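Local structure of proteasome assembly chaperone family protein (3VR0) at residues D115-G118 and H119-A123; L127-V130 and Q131-G134; V159-E162 and D163-E166. The protein probably activates the archaeal 20S proteasome, as a homologue of proteasome assembly chaperones. All blocks are in the same frame, centred on the assembly; numbering follows the deposited sequence.

The three contacts follow one another along the chain, all in the part of the protein that belongs to the PAC2 family. Contact 1 forms the first turns of helix 116-131 and contact 2 the last turn of the same helix with the loop after it, so their centres, about 18 Å apart, mark its two ends. From there the chain enters strand 137-145 of the large mixed sheet, then strand 155-159, after which contact 3 begins helix 164-172. The centre of contact 3 lies about 26 Å from that of contact 1 and about 22 Å from that of contact 2, without touch. Contacts 1 and 3 also meet the second subunit, which ties these two helix starts to the assembly.

Contact 1: residues D115-G118 and H119-A123; sequences DSYG and HFEVA
His119 and Phe120 turn their rings back along the N-capped start of helix 116-131, each setting a ring edge against a carbonyl oxygen one turn earlier. CD2 of His119 lies 3.1 Å from Asp115 O, near the plane of the imidazole, and CD2 of Phe120 lies 3.1 Å from Ser116 O in the same manner. In both residues CG stands anti to the carbonyl carbon (chi1 -74° in His119), which swings the ring toward the start of the helix. The backbone bonds of the helix begin here: Glu121 N to Tyr117 O is 3.0 Å and Val122 N to Gly118 O is 2.9 Å, while His119 N to Asp115 O is weak.

Asp115 caps the helix start, accepting the amide of Gly118 at OD1, with Gly118 N 3.0 Å away and above the carboxylate plane. An aspartate is apt here, since its short acid takes up an amide to which the backbone O of Asp115 offers only a weak bond. Glycine suits position 118 because a CB there would run into OD2 of this carboxylate, which hydrogen-bonds to His69 ND1.

Farther out, His119 NE2 hydrogen-bonds to the carbonyl O of Pro112, its ring stacks on His72 of the second subunit, and a gold ion lies about 3 Å from its side chain. With an alanine here, Pro112 O would probably lose its imidazole partner and His72 of the second subunit its stacking surface. Phe120, apolar and buried, packs on Leu195 and Ile199 of helix 192-202 and on Phe70 of the second subunit. Glu121 belongs with His69 to a separate gold site and hydrogen-bonds through OE1 to Thr20 OG1, while its CB rests 3.6 Å from Gly118 O.

Contact 2: residues L127-V130 and Q131-G134; sequences LDFV and QEFG
Phe133 points the edge of its ring at the face of Phe129, one turn earlier, in a T-shaped pair that closes the end of helix 116-131. The ring centres are 5.5 Å apart and the planes stand at 80°, with CE2 of Phe133 set 3.7 Å from CE1 of Phe129. Because CG of Phe129 is anti to the backbone N (chi1 177°), the end of its ring comes nearer the residues that follow, and CE2 of Phe133 lies over one face. Phenylalanine suits both positions: the ring of Phe129 also meets Phe89 edge-to-face and lies on Ile22 and Val24 of strand 21-24, whereas Phe133 packs on Pro28.

Gln131 has the largest surface buried here. Its CB and CG lie along the carbonyl of Leu127, CG 3.4 Å from Leu127 O, and its amide N gives that same oxygen a helical bond of 3.1 Å. Its OE1 hydrogen-bonds to Arg203, which also forms a salt bridge with Asp128; a long polar side chain suits this partly exposed place. Glu132 likewise forms a salt bridge with Arg27.

After Gln131 the helical pattern shortens. Glu132 N bonds to Phe129 O at 3.0 Å, beside a weak bond to Asp128 O, and Phe133 N bonds to Val130 O at 3.1 Å. A type I turn from Gln131 leads to Gly134, whose positive phi is readily tolerated without a side chain. Apolar rings thus cover the buried face while the acids offset arginine charge on the more exposed one, so the helix end is probably fixed from both.

Contact 3: residues V159-E162 and D163-E166; sequences VTHE and DLIE
Leu164 folds its side chain back over the turn that precedes it, against Val159, Thr160 and His161. Its CB sits 3.3 Å from His161 O and 4.0 Å from CG1 of Val159. CG, placed anti to the carbonyl carbon (chi1 -72°), keeps the same oxygen at 3.8 Å. At the tip, CD1 approaches OG1 of Thr160 at 3.7 Å, the two side chains slanting past each other, and comes near CB and ND1 of His161, whose side chain runs alongside and points the same way. Leucine suits this buried spot, since its CD1 branch reaches Thr160 and His161 while the side chain also packs on Phe206 of strand 206-214.

Val159, at the end of strand 155-159, packs against Leu164 and Ile165. Its CG2 meets CG1 of Ile165 at 3.7 Å, the two side chains crossing at about a right angle; both lie on Trp181 of strand 179-181. Thr160 is held at its hydroxyl, where OG1 and ND1 of His161 share a very short bond of 2.5 Å in which either could be the donor, and the amide of Gly207 gives a second one. A small polar residue fits this position, tying the loop to the neighbouring strand.

The backbone then turns: Leu164 N bonds to His161 O, and Ile165 N to Glu162 O at 3.1 Å with a nearly straight 170° angle at the hydrogen. Both donors stand above their carbonyl planes. Asn79 of the second subunit packs on Glu162 and Ile165. Taken together, this is a strand-to-helix junction, in which a type I beta turn from His161 to Leu164 leads from strand 155-159, next to the outermost strand 179-181, into helix 164-172.

Contact 1: residues D115-G118 and H119-A123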
ATOM      1  N   ASP C 115      -3.355  -2.700  -5.567  1.00 32.02           N
ATOM      2  CA  ASP C 115      -2.719  -1.397  -5.881  1.00 30.20           C
ATOM      3  C   ASP C 115      -3.551  -0.643  -6.944  1.00 29.60           C
ATOM      4  O   ASP C 115      -3.182  -0.623  -8.162  1.00 28.25           O
ATOM      5  CB  ASP C 115      -1.258  -1.639  -6.373  1.00 28.87           C
ATOM      6  CG  ASP C 115      -0.505  -0.349  -6.741  1.00 29.38           C
ATOM      7  OD1 ASP C 115      -0.996   0.766  -6.472  1.00 29.11           O
ATOM      8  OD2 ASP C 115       0.628  -0.430  -7.285  1.00 26.41           O
ATOM      9  N   SER C 116      -4.653  -0.022  -6.506  1.00 27.70           N
ATOM     10  CA  SER C 116      -5.557   0.695  -7.444  1.00 27.18           C
ATOM     11  C   SER C 116      -4.872   1.827  -8.164  1.00 26.06           C
ATOM     12  O   SER C 116      -5.044   1.989  -9.370  1.00 27.32           O
ATOM     13  CB  SER C 116      -6.841   1.218  -6.763  1.00 26.04           C
ATOM     14  OG  SER C 116      -7.656   0.109  -6.403  1.00 28.66           O
ATOM     15  N   TYR C 117      -4.122   2.620  -7.424  1.00 24.14           N
ATOM     16  CA  TYR C 117      -3.346   3.694  -7.996  1.00 23.65           C
ATOM     17  C   TYR C 117      -2.480   3.209  -9.198  1.00 22.79           C
ATOM     18  O   TYR C 117      -2.385   3.885 -10.197  1.00 22.30           O
ATOM     19  CB  TYR C 117      -2.431   4.362  -6.930  1.00 22.94           C
ATOM     20  CG  TYR C 117      -1.734   5.588  -7.536  1.00 26.02           C
ATOM     21  CD1 TYR C 117      -2.393   6.802  -7.582  1.00 26.98           C
ATOM     22  CD2 TYR C 117      -0.449   5.502  -8.141  1.00 25.43           C
ATOM     23  CE1 TYR C 117      -1.837   7.911  -8.158  1.00 30.48           C
ATOM     24  CE2 TYR C 117       0.152   6.667  -8.734  1.00 27.56           C
ATOM     25  CZ  TYR C 117      -0.572   7.853  -8.744  1.00 31.52           C
ATOM     26  OH  TYR C 117      -0.088   9.038  -9.294  1.00 32.80           O
ATOM     27  N   GLY C 118      -1.830   2.061  -9.058  1.00 21.16           N
ATOM     28  CA  GLY C 118      -0.964   1.535 -10.107  1.00 21.24           C
ATOM     29  C   GLY C 118      -1.731   1.202 -11.393  1.00 21.63           C
ATOM     30  O   GLY C 118      -1.234   1.439 -12.476  1.00 21.68           O
ATOM     31  N   HIS C 119      -2.948   0.681 -11.258  1.00 21.79           N
ATOM     32  CA  HIS C 119      -3.854   0.427 -12.412  1.00 21.26           C
ATOM     33  C   HIS C 119      -4.124   1.713 -13.172  1.00 21.51           C
ATOM     34  O   HIS C 119      -4.006   1.714 -14.388  1.00 20.08           O
ATOM     35  CB  HIS C 119      -5.170  -0.189 -11.956  1.00 21.21           C
ATOM     36  CG  HIS C 119      -5.060  -1.628 -11.544  1.00 18.75           C
ATOM     37  ND1 HIS C 119      -5.355  -2.668 -12.394  1.00 19.94           N
ATOM     38  CD2 HIS C 119      -4.715  -2.198 -10.366  1.00 18.29           C
ATOM     39  CE1 HIS C 119      -5.165  -3.818 -11.773  1.00 20.49           C
ATOM     40  NE2 HIS C 119      -4.781  -3.560 -10.534  1.00 19.22           N
ATOM     41  N   PHE C 120      -4.400   2.821 -12.457  1.00 20.62           N
ATOM     42  CA  PHE C 120      -4.708   4.058 -13.119  1.00 21.29           C
ATOM     43  C   PHE C 120      -3.471   4.583 -13.829  1.00 21.78           C
ATOM     44  O   PHE C 120      -3.580   5.122 -14.922  1.00 21.83           O
ATOM     45  CB  PHE C 120      -5.242   5.138 -12.154  1.00 22.00           C
ATOM     46  CG  PHE C 120      -6.678   4.911 -11.726  1.00 24.68           C
ATOM     47  CD1 PHE C 120      -7.724   5.559 -12.382  1.00 27.12           C
ATOM     48  CD2 PHE C 120      -6.978   4.024 -10.695  1.00 25.60           C
ATOM     49  CE1 PHE C 120      -9.048   5.324 -11.999  1.00 27.16           C
ATOM     50  CE2 PHE C 120      -8.278   3.784 -10.313  1.00 24.80           C
ATOM     51  CZ  PHE C 120      -9.316   4.436 -10.961  1.00 24.47           C
ATOM     52  N   GLU C 121      -2.305   4.492 -13.171  1.00 21.81           N
ATOM     53  CA  GLU C 121      -1.079   4.941 -13.749  1.00 21.87           C
ATOM     54  C   GLU C 121      -0.694   4.144 -14.995  1.00 20.76           C
ATOM     55  O   GLU C 121      -0.293   4.743 -15.950  1.00 20.38           O
ATOM     56  CB  GLU C 121       0.067   4.788 -12.772  1.00 23.29           C
ATOM     57  CG  GLU C 121       1.083   5.816 -13.041  1.00 31.25           C
ATOM     58  CD  GLU C 121       2.457   5.343 -12.753  1.00 40.22           C
ATOM     59  OE1 GLU C 121       2.855   4.318 -13.340  1.00 43.61           O
ATOM     60  OE2 GLU C 121       3.130   6.017 -11.947  1.00 43.22           O
ATOM     61  N   VAL C 122      -0.796   2.808 -14.963  1.00 20.06           N
ATOM     62  CA  VAL C 122      -0.483   1.996 -16.152  1.00 19.82           C
ATOM     63  C   VAL C 122      -1.489   2.318 -17.307  1.00 21.02           C
ATOM     64  O   VAL C 122      -1.077   2.625 -18.440  1.00 21.15           O
ATOM     65  CB  VAL C 122      -0.474   0.485 -15.811  1.00 20.12           C
ATOM     66  CG1 VAL C 122      -0.482  -0.407 -17.130  1.00 17.96           C
ATOM     67  CG2 VAL C 122       0.702   0.136 -14.906  1.00 14.98           C
ATOM     68  N   ALA C 123      -2.791   2.267 -17.023  1.00 20.33           N
ATOM     69  CA  ALA C 123      -3.816   2.637 -18.011  1.00 21.35           C
ATOM     70  C   ALA C 123      -3.616   4.032 -18.641  1.00 21.38           C
ATOM     71  O   ALA C 123      -3.796   4.231 -19.837  1.00 21.12           O
ATOM     72  CB  ALA C 123      -5.181   2.587 -17.368  1.00 21.51           C
TER

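Contact 2: residues L127-V130 and Q131-G134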
ATOM      1  N   LEU C 127      -2.791   5.012 -22.458  1.00 20.34           N
ATOM      2  CA  LEU C 127      -3.571   5.967 -23.225  1.00 22.30           C
ATOM      3  C   LEU C 127      -2.699   7.098 -23.785  1.00 22.21           C
ATOM      4  O   LEU C 127      -2.969   7.508 -24.903  1.00 21.86           O
ATOM      5  CB  LEU C 127      -4.795   6.540 -22.485  1.00 21.78           C
ATOM      6  CG  LEU C 127      -5.808   5.414 -22.167  1.00 26.30           C
ATOM      7  CD1 LEU C 127      -6.744   5.825 -21.093  1.00 23.84           C
ATOM      8  CD2 LEU C 127      -6.579   4.901 -23.391  1.00 24.95           C
ATOM      9  N   ASP C 128      -1.713   7.612 -23.023  1.00 21.50           N
ATOM     10  CA  ASP C 128      -0.874   8.718 -23.530  1.00 23.16           C
ATOM     11  C   ASP C 128      -0.122   8.233 -24.779  1.00 22.47           C
ATOM     12  O   ASP C 128       0.101   8.977 -25.712  1.00 22.45           O
ATOM     13  CB  ASP C 128       0.195   9.215 -22.519  1.00 23.16           C
ATOM     14  CG  ASP C 128      -0.406   9.847 -21.229  1.00 27.47           C
ATOM     15  OD1 ASP C 128      -1.589  10.271 -21.195  1.00 26.66           O
ATOM     16  OD2 ASP C 128       0.332   9.908 -20.231  1.00 29.83           O
ATOM     17  N   PHE C 129       0.328   7.007 -24.737  1.00 21.76           N
ATOM     18  CA  PHE C 129       1.136   6.478 -25.803  1.00 23.35           C
ATOM     19  C   PHE C 129       0.297   6.315 -27.107  1.00 24.25           C
ATOM     20  O   PHE C 129       0.691   6.750 -28.166  1.00 24.56           O
ATOM     21  CB  PHE C 129       1.732   5.153 -25.348  1.00 22.41           C
ATOM     22  CG  PHE C 129       2.534   4.458 -26.411  1.00 24.11           C
ATOM     23  CD1 PHE C 129       3.621   5.115 -27.041  1.00 22.73           C
ATOM     24  CD2 PHE C 129       2.178   3.184 -26.831  1.00 20.17           C
ATOM     25  CE1 PHE C 129       4.367   4.459 -28.046  1.00 26.84           C
ATOM     26  CE2 PHE C 129       2.936   2.509 -27.835  1.00 24.54           C
ATOM     27  CZ  PHE C 129       4.017   3.151 -28.449  1.00 23.00           C
ATOM     28  N   VAL C 130      -0.881   5.720 -26.977  1.00 23.14           N
ATOM     29  CA  VAL C 130      -1.733   5.389 -28.094  1.00 23.45           C
ATOM     30  C   VAL C 130      -2.327   6.663 -28.770  1.00 24.01           C
ATOM     31  O   VAL C 130      -2.498   6.715 -29.999  1.00 24.10           O
ATOM     32  CB  VAL C 130      -2.690   4.321 -27.534  1.00 23.94           C
ATOM     33  CG1 VAL C 130      -4.128   4.711 -27.412  1.00 23.50           C
ATOM     34  CG2 VAL C 130      -2.317   2.891 -27.897  1.00 24.35           C
ATOM     35  N   GLN C 131      -2.591   7.693 -27.978  1.00 23.36           N
ATOM     36  CA  GLN C 131      -2.974   8.984 -28.506  1.00 24.80           C
ATOM     37  C   GLN C 131      -1.861   9.685 -29.319  1.00 25.05           C
ATOM     38  O   GLN C 131      -2.166  10.532 -30.141  1.00 25.61           O
ATOM     39  CB  GLN C 131      -3.446   9.925 -27.391  1.00 24.93           C
ATOM     40  CG  GLN C 131      -4.824   9.603 -26.787  1.00 25.60           C
ATOM     41  CD  GLN C 131      -5.212  10.659 -25.743  1.00 29.50           C
ATOM     42  OE1 GLN C 131      -4.603  10.758 -24.671  1.00 28.32           O
ATOM     43  NE2 GLN C 131      -6.202  11.461 -26.069  1.00 27.17           N
ATOM     44  N   GLU C 132      -0.596   9.340 -29.106  1.00 24.68           N
ATOM     45  CA  GLU C 132       0.428   9.886 -29.984  1.00 26.14           C
ATOM     46  C   GLU C 132       0.212   9.467 -31.429  1.00 26.84           C
ATOM     47  O   GLU C 132       0.711  10.140 -32.304  1.00 28.48           O
ATOM     48  CB  GLU C 132       1.837   9.504 -29.542  1.00 25.49           C
ATOM     49  CG  GLU C 132       2.185  10.034 -28.158  1.00 24.24           C
ATOM     50  CD  GLU C 132       3.558   9.602 -27.732  1.00 31.10           C
ATOM     51  OE1 GLU C 132       4.340   9.007 -28.547  1.00 29.45           O
ATOM     52  OE2 GLU C 132       3.875   9.883 -26.571  1.00 32.97           O
ATOM     53  N   PHE C 133      -0.554   8.393 -31.675  1.00 26.44           N
ATOM     54  CA  PHE C 133      -0.802   7.888 -33.039  1.00 25.95           C
ATOM     55  C   PHE C 133      -2.162   8.280 -33.551  1.00 25.64           C
ATOM     56  O   PHE C 133      -2.625   7.778 -34.560  1.00 26.07           O
ATOM     57  CB  PHE C 133      -0.568   6.373 -33.098  1.00 24.74           C
ATOM     58  CG  PHE C 133       0.825   6.019 -32.757  1.00 27.38           C
ATOM     59  CD1 PHE C 133       1.831   6.067 -33.740  1.00 27.34           C
ATOM     60  CD2 PHE C 133       1.188   5.772 -31.419  1.00 26.33           C
ATOM     61  CE1 PHE C 133       3.184   5.819 -33.378  1.00 24.87           C
ATOM     62  CE2 PHE C 133       2.499   5.499 -31.062  1.00 25.65           C
ATOM     63  CZ  PHE C 133       3.500   5.528 -32.044  1.00 28.18           C
ATOM     64  N   GLY C 134      -2.813   9.184 -32.831  1.00 25.16           N
ATOM     65  CA  GLY C 134      -4.131   9.626 -33.207  1.00 23.37           C
ATOM     66  C   GLY C 134      -5.264   8.704 -32.773  1.00 22.97           C
ATOM     67  O   GLY C 134      -6.361   8.869 -33.266  1.00 24.48           O
TER

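Contact 3: residues V159-E162 and D163-E166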
ATOM      1  N   VAL C 159     -20.628   0.384 -23.692  1.00 27.63           N
ATOM      2  CA  VAL C 159     -19.937   1.409 -24.456  1.00 28.87           C
ATOM      3  C   VAL C 159     -19.741   2.624 -23.563  1.00 29.36           C
ATOM      4  O   VAL C 159     -20.371   2.722 -22.524  1.00 28.59           O
ATOM      5  CB  VAL C 159     -20.845   1.880 -25.657  1.00 29.04           C
ATOM      6  CG1 VAL C 159     -20.880   0.846 -26.770  1.00 26.14           C
ATOM      7  CG2 VAL C 159     -22.254   2.072 -25.163  1.00 31.81           C
ATOM      8  N   THR C 160     -18.896   3.556 -23.991  1.00 29.75           N
ATOM      9  CA  THR C 160     -18.601   4.747 -23.230  1.00 30.13           C
ATOM     10  C   THR C 160     -19.613   5.855 -23.448  1.00 32.17           C
ATOM     11  O   THR C 160     -19.691   6.786 -22.641  1.00 31.01           O
ATOM     12  CB  THR C 160     -17.262   5.338 -23.671  1.00 30.11           C
ATOM     13  OG1 THR C 160     -17.344   5.651 -25.060  1.00 29.03           O
ATOM     14  CG2 THR C 160     -16.092   4.359 -23.400  1.00 27.28           C
ATOM     15  N   HIS C 161     -20.343   5.792 -24.562  1.00 33.44           N
ATOM     16  CA  HIS C 161     -21.333   6.828 -24.903  1.00 36.17           C
ATOM     17  C   HIS C 161     -22.581   6.146 -25.494  1.00 37.78           C
ATOM     18  O   HIS C 161     -22.474   5.143 -26.224  1.00 38.02           O
ATOM     19  CB  HIS C 161     -20.787   7.839 -25.925  1.00 35.74           C
ATOM     20  CG  HIS C 161     -19.540   8.552 -25.493  1.00 35.54           C
ATOM     21  ND1 HIS C 161     -18.298   7.953 -25.487  1.00 34.42           N
ATOM     22  CD2 HIS C 161     -19.344   9.832 -25.082  1.00 35.58           C
ATOM     23  CE1 HIS C 161     -17.394   8.833 -25.080  1.00 35.26           C
ATOM     24  NE2 HIS C 161     -18.005   9.980 -24.833  1.00 33.38           N
ATOM     25  N   GLU C 162     -23.746   6.689 -25.157  1.00 39.16           N
ATOM     26  CA  GLU C 162     -25.036   6.141 -25.582  1.00 41.15           C
ATOM     27  C   GLU C 162     -25.179   5.966 -27.110  1.00 40.63           C
ATOM     28  O   GLU C 162     -25.603   4.925 -27.530  1.00 40.45           O
ATOM     29  CB  GLU C 162     -26.179   7.008 -25.047  1.00 41.52           C
ATOM     30  CG  GLU C 162     -27.179   6.191 -24.264  1.00 47.32           C
ATOM     31  CD  GLU C 162     -28.595   6.793 -24.245  1.00 53.50           C
ATOM     32  OE1 GLU C 162     -29.549   5.997 -24.407  1.00 56.30           O
ATOM     33  OE2 GLU C 162     -28.750   8.035 -24.079  1.00 54.43           O
ATOM     34  N   ASP C 163     -24.771   6.958 -27.910  1.00 41.27           N
ATOM     35  CA  ASP C 163     -24.943   6.934 -29.376  1.00 42.37           C
ATOM     36  C   ASP C 163     -24.238   5.786 -30.085  1.00 41.66           C
ATOM     37  O   ASP C 163     -24.552   5.452 -31.229  1.00 41.62           O
ATOM     38  CB  ASP C 163     -24.584   8.275 -30.031  1.00 43.22           C
ATOM     39  CG  ASP C 163     -23.167   8.753 -29.709  1.00 48.51           C
ATOM     40  OD1 ASP C 163     -22.777   8.744 -28.527  1.00 53.57           O
ATOM     41  OD2 ASP C 163     -22.440   9.174 -30.649  1.00 53.18           O
ATOM     42  N   LEU C 164     -23.307   5.168 -29.374  1.00 40.11           N
ATOM     43  CA  LEU C 164     -22.467   4.135 -29.915  1.00 38.14           C
ATOM     44  C   LEU C 164     -23.156   2.795 -29.870  1.00 37.63           C
ATOM     45  O   LEU C 164     -22.676   1.832 -30.477  1.00 36.56           O
ATOM     46  CB  LEU C 164     -21.165   4.047 -29.097  1.00 36.88           C
ATOM     47  CG  LEU C 164     -20.157   5.182 -29.259  1.00 34.66           C
ATOM     48  CD1 LEU C 164     -19.052   4.997 -28.241  1.00 30.91           C
ATOM     49  CD2 LEU C 164     -19.588   5.206 -30.702  1.00 33.40           C
ATOM     50  N   ILE C 165     -24.239   2.684 -29.113  1.00 38.03           N
ATOM     51  CA  ILE C 165     -24.926   1.380 -29.088  1.00 39.74           C
ATOM     52  C   ILE C 165     -25.387   0.964 -30.500  1.00 40.09           C
ATOM     53  O   ILE C 165     -25.154  -0.175 -30.924  1.00 39.53           O
ATOM     54  CB  ILE C 165     -26.108   1.318 -28.131  1.00 40.20           C
ATOM     55  CG1 ILE C 165     -25.610   1.386 -26.683  1.00 40.75           C
ATOM     56  CG2 ILE C 165     -26.845  -0.014 -28.339  1.00 39.21           C
ATOM     57  CD1 ILE C 165     -26.721   1.530 -25.634  1.00 39.95           C
ATOM     58  N   GLU C 166     -25.985   1.891 -31.239  1.00 41.35           N
ATOM     59  CA  GLU C 166     -26.504   1.500 -32.553  1.00 43.99           C
ATOM     60  C   GLU C 166     -25.398   1.508 -33.621  1.00 43.78           C
ATOM     61  O   GLU C 166     -25.417   0.694 -34.579  1.00 43.17           O
ATOM     62  CB  GLU C 166     -27.745   2.293 -32.938  1.00 45.25           C
ATOM     63  CG  GLU C 166     -27.549   3.740 -33.367  1.00 49.73           C
ATOM     64  CD  GLU C 166     -28.757   4.224 -34.189  1.00 57.13           C
ATOM     65  OE1 GLU C 166     -29.617   3.364 -34.532  1.00 59.89           O
ATOM     66  OE2 GLU C 166     -28.853   5.445 -34.491  1.00 58.73           O
TER